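Local atomic coordinates of proline iminopeptidase (Streptomyces halstedii, PDB entry 3WMR), a protein that is an alpha/beta hydrolase-fold amidohydrolase that acts on polyketide substrates and probably, like its peptidase S33 relatives, releases an N-terminal proline from peptides. Residues 144-149 with 252-257. Numbering follows the deposited sequence.
Sequences RGLVVA and PDIQVP
Val256 packs against the first residues of segment 144-149, near the start of strand 143-149, with its whole branched side chain. Its CB lies 3.8 Å from Arg144 O. CG1 meets the same carbonyl group, at both its carbon and its oxygen. CG2 sits between the backbone N and the carbonyl carbon of its own residue, and from there reaches Gly145 CA and Leu146 N, each at 4.0 Å. Gly145 has no side chain, and the valine rests directly on its backbone. With an alanine here CG1 and CG2 would be gone, and a gap would probably open beside Leu146 N and CB, with the Arg144 carbonyl covered less fully.

One backbone bond crosses the contact. Leu146 N donates to Pro257 O at 3.2 Å. The bond is nearly straight at 164°, with the donor tilted out of the carbonyl plane. Tyr310 OH also bonds to this oxygen. Pro257 CD also comes close, 3.3 Å from Arg144 O. Farther along, Leu146 CG is anti to the backbone N (chi1 170°), and CD2 meets Ile254 CD1 at 4.2 Å, the two side chains crossing at about a right angle. Ala136 of helix 127-137 touches both.

Apolar side chains thus pack on the strand's backbone and on Leu146, while the one hydrogen bond between the segments leads into the parallel pairing of strands 143-149 and 258-263 in the central alpha/beta hydrolase sheet.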
loop_
_atom_site.group_PDB
_atom_site.type_symbol
_atom_site.label_atom_id
_atom_site.label_comp_id
_atom_site.label_asym_id
_atom_site.label_seq_id
_atom_site.Cartn_x
_atom_site.Cartn_y
_atom_site.Cartn_z
ATOM N N ARG A 144 8.073 -0.051 -16.614
ATOM C CA ARG A 144 9.002 -1.184 -16.769
ATOM C C ARG A 144 8.642 -2.456 -15.994
ATOM O O ARG A 144 8.998 -3.562 -16.407
ATOM C CB ARG A 144 10.401 -0.775 -16.313
ATOM C CG ARG A 144 11.124 0.122 -17.284
ATOM C CD ARG A 144 12.420 0.653 -16.698
ATOM N NE ARG A 144 13.569 -0.130 -17.085
ATOM C CZ ARG A 144 14.484 0.227 -17.990
ATOM N NH1 ARG A 144 14.416 1.382 -18.640
ATOM N NH2 ARG A 144 15.475 -0.596 -18.248
ATOM N N GLY A 145 7.994 -2.291 -14.850
ATOM C CA GLY A 145 7.724 -3.388 -13.939
ATOM C C GLY A 145 6.767 -2.946 -12.852
ATOM O O GLY A 145 6.644 -1.760 -12.573
ATOM N N LEU A 146 6.094 -3.907 -12.240
ATOM C CA LEU A 146 5.159 -3.649 -11.156
ATOM C C LEU A 146 5.448 -4.580 -10.003
ATOM O O LEU A 146 5.533 -5.803 -10.185
ATOM C CB LEU A 146 3.716 -3.903 -11.603
ATOM C CG LEU A 146 2.616 -3.917 -10.525
ATOM C CD1 LEU A 146 2.456 -2.552 -9.871
ATOM C CD2 LEU A 146 1.292 -4.375 -11.163
ATOM N N VAL A 147 5.537 -4.015 -8.809
ATOM C CA VAL A 147 5.534 -4.824 -7.601
ATOM C C VAL A 147 4.235 -4.572 -6.827
ATOM O O VAL A 147 3.843 -3.431 -6.590
ATOM C CB VAL A 147 6.733 -4.535 -6.701
ATOM C CG1 VAL A 147 6.748 -5.501 -5.514
ATOM C CG2 VAL A 147 8.016 -4.639 -7.510
ATOM N N VAL A 148 3.568 -5.658 -6.471
ATOM C CA VAL A 148 2.394 -5.614 -5.622
ATOM C C VAL A 148 2.765 -6.339 -4.328
ATOM O O VAL A 148 2.853 -7.572 -4.286
ATOM C CB VAL A 148 1.129 -6.212 -6.294
ATOM C CG1 VAL A 148 0.775 -5.397 -7.524
ATOM C CG2 VAL A 148 1.312 -7.682 -6.643
ATOM N N ALA A 149 3.010 -5.525 -3.300
ATOM C CA ALA A 149 3.524 -5.957 -2.023
ATOM C C ALA A 149 2.438 -5.876 -0.961
ATOM O O ALA A 149 1.892 -4.802 -0.736
ATOM C CB ALA A 149 4.689 -5.061 -1.618
ATOM N N PRO A 252 -5.325 -9.715 -16.301
ATOM C CA PRO A 252 -4.791 -10.325 -17.514
ATOM C C PRO A 252 -4.150 -9.329 -18.473
ATOM O O PRO A 252 -3.390 -9.749 -19.330
ATOM C CB PRO A 252 -6.039 -10.979 -18.176
ATOM C CG PRO A 252 -7.001 -11.170 -17.052
ATOM C CD PRO A 252 -6.767 -9.997 -16.133
ATOM N N ASP A 253 -4.447 -8.035 -18.336
ATOM C CA ASP A 253 -3.940 -7.014 -19.260
ATOM C C ASP A 253 -2.562 -6.457 -18.885
ATOM O O ASP A 253 -1.967 -5.675 -19.644
ATOM C CB ASP A 253 -4.937 -5.858 -19.367
ATOM C CG ASP A 253 -6.241 -6.257 -20.085
ATOM O OD1 ASP A 253 -6.280 -7.263 -20.826
ATOM O OD2 ASP A 253 -7.242 -5.549 -19.887
ATOM N N ILE A 254 -2.061 -6.830 -17.711
ATOM C CA ILE A 254 -0.744 -6.364 -17.251
ATOM C C ILE A 254 0.347 -7.078 -18.044
ATOM O O ILE A 254 0.471 -8.310 -17.970
ATOM C CB ILE A 254 -0.569 -6.584 -15.733
ATOM C CG1 ILE A 254 -1.555 -5.704 -14.957
ATOM C CG2 ILE A 254 0.855 -6.268 -15.303
ATOM C CD1 ILE A 254 -1.710 -6.062 -13.493
ATOM N N GLN A 255 1.126 -6.309 -18.796
ATOM C CA GLN A 255 2.148 -6.861 -19.701
ATOM C C GLN A 255 3.551 -6.895 -19.098
ATOM O O GLN A 255 4.425 -7.641 -19.566
ATOM C CB GLN A 255 2.210 -6.036 -20.978
ATOM C CG GLN A 255 0.983 -6.199 -21.853
ATOM C CD GLN A 255 1.019 -5.301 -23.084
ATOM O OE1 GLN A 255 1.351 -4.128 -22.992
ATOM N NE2 GLN A 255 0.652 -5.851 -24.236
ATOM N N VAL A 256 3.771 -6.089 -18.069
ATOM C CA VAL A 256 5.122 -5.940 -17.547
ATOM C C VAL A 256 5.406 -7.071 -16.572
ATOM O O VAL A 256 4.483 -7.694 -16.044
ATOM C CB VAL A 256 5.325 -4.554 -16.909
ATOM C CG1 VAL A 256 5.268 -3.482 -17.982
ATOM C CG2 VAL A 256 4.294 -4.278 -15.812
ATOM N N PRO A 257 6.694 -7.353 -16.343
ATOM C CA PRO A 257 6.996 -8.328 -15.327
ATOM C C PRO A 257 6.578 -7.797 -13.947
ATOM O O PRO A 257 6.929 -6.673 -13.553
ATOM C CB PRO A 257 8.519 -8.519 -15.430
ATOM C CG PRO A 257 8.999 -7.597 -16.487
ATOM C CD PRO A 257 7.892 -6.671 -16.853
#